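MRNA-decapping enzyme subunit 1 (Saccharomyces cerevisiae, PDB 1Q67) serves as the activating subunit of the Dcp1-Dcp2 complex that removes the 7-methylguanine cap from mRNA, committing the transcript to 5' to 3' decay. Local coordinates at residues 157-162 and 221-226; 33-39 and 65-71. One frame throughout, in Å; residues are numbered along the deposited sequence.

Contact 1: residues 157-162 and 221-226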
# COMPACT_ATOMS: atom_id res chain seq x y z
N ILE B 157 16.59 -9.64 -10.00
CA ILE B 157 16.05 -10.79 -10.73
C ILE B 157 17.17 -11.50 -11.50
O ILE B 157 17.80 -10.90 -12.38
CB ILE B 157 14.95 -10.37 -11.70
CG1 ILE B 157 13.83 -9.65 -10.93
CG2 ILE B 157 14.38 -11.59 -12.40
CD1 ILE B 157 12.72 -9.10 -11.85
N VAL B 158 17.40 -12.77 -11.18
CA VAL B 158 18.46 -13.55 -11.84
C VAL B 158 17.88 -14.72 -12.63
O VAL B 158 17.09 -15.49 -12.11
CB VAL B 158 19.45 -14.13 -10.80
CG1 VAL B 158 20.56 -14.91 -11.50
CG2 VAL B 158 20.03 -13.00 -9.95
N PRO B 159 18.26 -14.85 -13.90
CA PRO B 159 17.75 -15.95 -14.73
C PRO B 159 18.08 -17.33 -14.14
O PRO B 159 19.14 -17.51 -13.53
CB PRO B 159 18.46 -15.74 -16.07
CG PRO B 159 18.72 -14.25 -16.10
CD PRO B 159 19.14 -13.95 -14.68
N ASN B 160 17.18 -18.29 -14.32
CA ASN B 160 17.40 -19.64 -13.82
C ASN B 160 18.70 -20.24 -14.36
O ASN B 160 19.42 -20.92 -13.63
CB ASN B 160 16.24 -20.56 -14.22
CG ASN B 160 14.92 -20.13 -13.63
OD1 ASN B 160 14.88 -19.45 -12.60
ND2 ASN B 160 13.82 -20.54 -14.27
N SER B 161 19.00 -20.00 -15.63
CA SER B 161 20.21 -20.55 -16.23
C SER B 161 21.45 -20.08 -15.49
O SER B 161 22.43 -20.82 -15.37
CB SER B 161 20.31 -20.19 -17.71
OG SER B 161 20.56 -18.80 -17.89
N VAL B 162 21.42 -18.85 -14.99
CA VAL B 162 22.56 -18.31 -14.26
C VAL B 162 22.65 -18.96 -12.88
O VAL B 162 23.73 -19.30 -12.42
CB VAL B 162 22.47 -16.77 -14.14
CG1 VAL B 162 23.58 -16.23 -13.23
CG2 VAL B 162 22.60 -16.16 -15.54
N LEU B 221 11.81 -13.50 -18.16
CA LEU B 221 13.17 -13.14 -17.75
C LEU B 221 13.82 -14.27 -16.98
O LEU B 221 15.04 -14.46 -17.05
CB LEU B 221 13.15 -11.87 -16.90
CG LEU B 221 12.64 -10.57 -17.53
CD1 LEU B 221 12.59 -9.50 -16.44
CD2 LEU B 221 13.56 -10.12 -18.68
N LEU B 222 13.02 -15.03 -16.25
CA LEU B 222 13.56 -16.15 -15.48
C LEU B 222 13.90 -17.37 -16.34
O LEU B 222 14.93 -18.01 -16.13
CB LEU B 222 12.57 -16.58 -14.39
CG LEU B 222 12.28 -15.63 -13.23
CD1 LEU B 222 11.29 -16.30 -12.28
CD2 LEU B 222 13.58 -15.29 -12.49
N GLU B 223 13.04 -17.67 -17.30
CA GLU B 223 13.17 -18.82 -18.20
C GLU B 223 14.13 -18.69 -19.37
O GLU B 223 14.41 -19.67 -20.05
CB GLU B 223 11.79 -19.17 -18.79
CG GLU B 223 11.18 -20.45 -18.31
CD GLU B 223 10.72 -20.38 -16.88
OE1 GLU B 223 11.55 -20.03 -16.02
OE2 GLU B 223 9.53 -20.68 -16.62
N ASN B 224 14.63 -17.49 -19.64
CA ASN B 224 15.53 -17.34 -20.76
C ASN B 224 16.94 -16.94 -20.37
O ASN B 224 17.21 -16.62 -19.21
CB ASN B 224 14.96 -16.33 -21.76
CG ASN B 224 13.77 -16.88 -22.51
OD1 ASN B 224 13.93 -17.65 -23.46
ND2 ASN B 224 12.57 -16.52 -22.08
N GLU B 225 17.82 -16.98 -21.35
CA GLU B 225 19.23 -16.64 -21.19
C GLU B 225 19.36 -15.15 -20.86
O GLU B 225 18.55 -14.34 -21.30
CB GLU B 225 19.97 -16.95 -22.49
CG GLU B 225 21.45 -17.19 -22.35
CD GLU B 225 21.77 -18.47 -21.59
OE1 GLU B 225 21.07 -19.48 -21.82
OE2 GLU B 225 22.73 -18.45 -20.78
N PRO B 226 20.39 -14.78 -20.09
CA PRO B 226 20.59 -13.37 -19.74
C PRO B 226 20.62 -12.50 -20.98
O PRO B 226 21.29 -12.83 -21.96
CB PRO B 226 21.94 -13.38 -19.03
CG PRO B 226 21.96 -14.72 -18.40
CD PRO B 226 21.44 -15.61 -19.48
O HOH W 1 17.01 -18.78 -17.52
O HOH W 2 23.56 -18.36 -18.39

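Contact 2: residues 33-39 and 65-71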
# COMPACT_ATOMS: atom_id res chain seq x y z
N LYS B 33 22.76 1.16 -12.10
CA LYS B 33 22.83 0.20 -13.20
C LYS B 33 21.67 0.18 -14.19
O LYS B 33 21.83 -0.31 -15.30
CB LYS B 33 23.02 -1.22 -12.67
CG LYS B 33 24.47 -1.71 -12.61
CD LYS B 33 25.28 -1.00 -11.56
CE LYS B 33 26.64 -1.67 -11.37
NZ LYS B 33 26.53 -3.08 -10.89
N ILE B 34 20.50 0.70 -13.81
CA ILE B 34 19.38 0.66 -14.75
C ILE B 34 19.83 1.10 -16.13
O ILE B 34 20.49 2.13 -16.29
CB ILE B 34 18.17 1.53 -14.30
CG1 ILE B 34 17.04 1.39 -15.33
CG2 ILE B 34 18.58 3.00 -14.18
CD1 ILE B 34 15.68 1.95 -14.86
N LYS B 35 19.47 0.31 -17.14
CA LYS B 35 19.85 0.59 -18.52
C LYS B 35 18.62 0.74 -19.39
O LYS B 35 18.62 1.51 -20.35
CB LYS B 35 20.73 -0.53 -19.06
CG LYS B 35 21.06 -0.43 -20.55
CD LYS B 35 21.95 -1.60 -20.99
CE LYS B 35 22.23 -1.55 -22.48
NZ LYS B 35 23.20 -2.62 -22.88
N GLN B 36 17.57 0.01 -19.07
CA GLN B 36 16.34 0.08 -19.84
C GLN B 36 15.12 -0.29 -18.98
O GLN B 36 15.11 -1.33 -18.32
CB GLN B 36 16.43 -0.86 -21.05
CG GLN B 36 15.22 -0.83 -21.97
CD GLN B 36 15.32 -1.85 -23.12
OE1 GLN B 36 15.93 -2.91 -22.98
NE2 GLN B 36 14.69 -1.53 -24.26
N LEU B 37 14.11 0.57 -18.99
CA LEU B 37 12.89 0.33 -18.23
C LEU B 37 12.08 -0.67 -19.06
O LEU B 37 11.88 -0.46 -20.25
CB LEU B 37 12.11 1.64 -18.06
CG LEU B 37 10.75 1.58 -17.36
CD1 LEU B 37 10.92 1.12 -15.92
CD2 LEU B 37 10.09 2.98 -17.40
N LEU B 38 11.60 -1.74 -18.43
CA LEU B 38 10.85 -2.75 -19.18
C LEU B 38 9.36 -2.75 -18.86
O LEU B 38 8.55 -3.13 -19.70
CB LEU B 38 11.40 -4.15 -18.88
CG LEU B 38 12.89 -4.38 -19.15
CD1 LEU B 38 13.25 -5.80 -18.75
CD2 LEU B 38 13.19 -4.14 -20.65
N PHE B 39 9.02 -2.31 -17.66
CA PHE B 39 7.63 -2.32 -17.25
C PHE B 39 7.42 -1.46 -16.02
O PHE B 39 8.28 -1.38 -15.15
CB PHE B 39 7.22 -3.77 -16.92
CG PHE B 39 5.86 -3.89 -16.29
CD1 PHE B 39 4.73 -4.05 -17.08
CD2 PHE B 39 5.71 -3.81 -14.91
CE1 PHE B 39 3.46 -4.13 -16.50
CE2 PHE B 39 4.45 -3.89 -14.32
CZ PHE B 39 3.32 -4.05 -15.12
N LEU B 65 5.54 0.52 -9.35
CA LEU B 65 6.30 -0.71 -9.47
C LEU B 65 6.93 -0.76 -10.85
O LEU B 65 6.24 -0.57 -11.85
CB LEU B 65 5.38 -1.92 -9.27
CG LEU B 65 5.87 -3.32 -9.71
CD1 LEU B 65 7.09 -3.74 -8.92
CD2 LEU B 65 4.75 -4.32 -9.50
N ALA B 66 8.23 -0.98 -10.91
CA ALA B 66 8.90 -1.06 -12.20
C ALA B 66 9.85 -2.25 -12.25
O ALA B 66 10.41 -2.65 -11.23
CB ALA B 66 9.68 0.23 -12.47
N ILE B 67 10.02 -2.79 -13.45
CA ILE B 67 10.93 -3.90 -13.71
C ILE B 67 11.82 -3.37 -14.82
O ILE B 67 11.35 -2.86 -15.83
CB ILE B 67 10.19 -5.15 -14.16
CG1 ILE B 67 9.39 -5.70 -12.97
CG2 ILE B 67 11.18 -6.20 -14.67
CD1 ILE B 67 8.43 -6.77 -13.34
N TYR B 68 13.12 -3.47 -14.62
CA TYR B 68 14.04 -2.92 -15.59
C TYR B 68 15.28 -3.77 -15.79
O TYR B 68 15.64 -4.59 -14.94
CB TYR B 68 14.45 -1.52 -15.11
CG TYR B 68 15.02 -1.55 -13.72
CD1 TYR B 68 16.40 -1.60 -13.52
CD2 TYR B 68 14.19 -1.54 -12.60
CE1 TYR B 68 16.94 -1.64 -12.24
CE2 TYR B 68 14.72 -1.59 -11.30
CZ TYR B 68 16.10 -1.63 -11.14
OH TYR B 68 16.66 -1.65 -9.88
N LEU B 69 15.94 -3.55 -16.92
CA LEU B 69 17.15 -4.26 -17.27
C LEU B 69 18.35 -3.52 -16.69
O LEU B 69 18.41 -2.29 -16.74
CB LEU B 69 17.27 -4.36 -18.80
CG LEU B 69 18.41 -5.24 -19.32
CD1 LEU B 69 18.01 -5.88 -20.64
CD2 LEU B 69 19.66 -4.40 -19.48
N ARG B 70 19.29 -4.26 -16.13
CA ARG B 70 20.47 -3.67 -15.54
C ARG B 70 21.69 -3.90 -16.43
O ARG B 70 21.78 -4.89 -17.16
CB ARG B 70 20.70 -4.25 -14.15
CG ARG B 70 19.48 -4.09 -13.24
CD ARG B 70 19.70 -4.66 -11.86
NE ARG B 70 20.50 -3.80 -11.00
CZ ARG B 70 21.75 -4.06 -10.63
NH1 ARG B 70 22.36 -5.16 -11.04
NH2 ARG B 70 22.38 -3.22 -9.83
N ASP B 71 22.64 -2.97 -16.38
CA ASP B 71 23.85 -3.09 -17.17
C ASP B 71 24.92 -3.75 -16.31
O ASP B 71 25.54 -3.09 -15.47
CB ASP B 71 24.34 -1.72 -17.63
CG ASP B 71 25.43 -1.81 -18.68
OD1 ASP B 71 26.34 -2.66 -18.53
OD2 ASP B 71 25.38 -1.03 -19.66
O HOH W 3 25.64 -0.61 -22.48

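Contact 1: residues 157-162 and 221-226
Leu222 O receives the backbone N-H of Asn160 at 2.9 Å, with 163° at the hydrogen and the donor in the carbonyl plane on a lone pair. The acceptor belongs to the C-terminal end of helix 208-223, the donor to the first turn of helix 160-169, where Pro159 holds the N-cap position. Water 1 joins the same carbonyl, donating to Leu222 O and Asn224 O and accepting from Ser161 N (3.0 Å), so one water bridges the N-H of the starting helix to the last turn of helix 208-223 and to the loop just after it.

The Leu222 side chain runs the other way. Its CB lies 4.1 Å from Asn160 OD1; CG, anti to the carbonyl carbon (chi1 -68°), carries the branch back toward strand 152-157, and CD2 ends against Val158 O and, at 3.8 Å, Ile157 CG2, the two side chains crossing at about a right angle. In this PH-like fold of a beta sandwich and a C-terminal helix, the contact thus joins the end of that helix to the edge-strand exit, with Tyr140 of the adjacent strand touching Ile157, Pro159 and Leu221. Beyond the helix end, Pro226 CG lies 4.0 Å from Pro159 CG. The same Pro226 CG packs tightly, at 3.3 Å, against Val162 CG2. Further along, water 2 donates to Glu225 OE2 and is hydrogen-bonded to Ser161 OG (3.1 Å).

Contact 2: residues 33-39 and 65-71
Two classic beta bulges interrupt the antiparallel pairing of strands 34-41 and 64-70, edge and neighbour in the four-stranded sheet of the sandwich. At the first, Lys35 N (2.8 Å) and, weakly, Gln36 N both donate to Leu69 O, while Leu69 N returns a bond to Gln36 O. At the second, Leu38 N and Phe39 N both lie in the carbonyl plane of Ile67 O, at 2.8 and 3.0 Å; Phe39 O accepts from Ile67 N. The strand directions differ by 146°.

On the face bearing Leu37, Tyr68 chi1 of 55° sets CG between the backbone N and the carbonyl carbon, which brings the ring to Ile34; the two side chains cross at about a right angle, Ile34 CG1 3.6 Å from Tyr68 CD1. Asp31 binds both the Tyr68 hydroxyl and Arg70 NE. With ring and hydroxyl cut back to an alanine here, Ile34 would probably pack less firmly and Asp31, left with Arg70, is likely to be held less rigidly. On the other face, Phe39 and Ile67 both pack on Leu217 of helix 208-223. Lys33 CB sits 3.5 Å above one face of the Arg70 guanidinium, whose NH1 is salt-bridged to Asp136. Water 3 links Lys35 NZ, itself paired with Asp228, to Asp71 OD2.

How the contacts relate
Read from the N terminus, contact 2 comes first: strand 34-41 leads through strands 43-50 and 55-59, and the chain returns at 65-71, closing a loop of 25 residues that contains no helix. Contact 1 opens only afterwards, at 157-162, and closes at 221-226, across 58 residues that hold the rest of helix 160-169, helix 171-176, three strands and most of helix 208-223. The two loops are therefore in series, neither nested nor crossed. In space their centres are about 15 Å apart, yet they touch, Leu221 CD1 lying 4.0 Å from Ile67 CG2. Contact 2 builds one edge of the four-stranded sheet; contact 1 ties the exit of its opposite edge strand, 152-157, to the C-terminal helix.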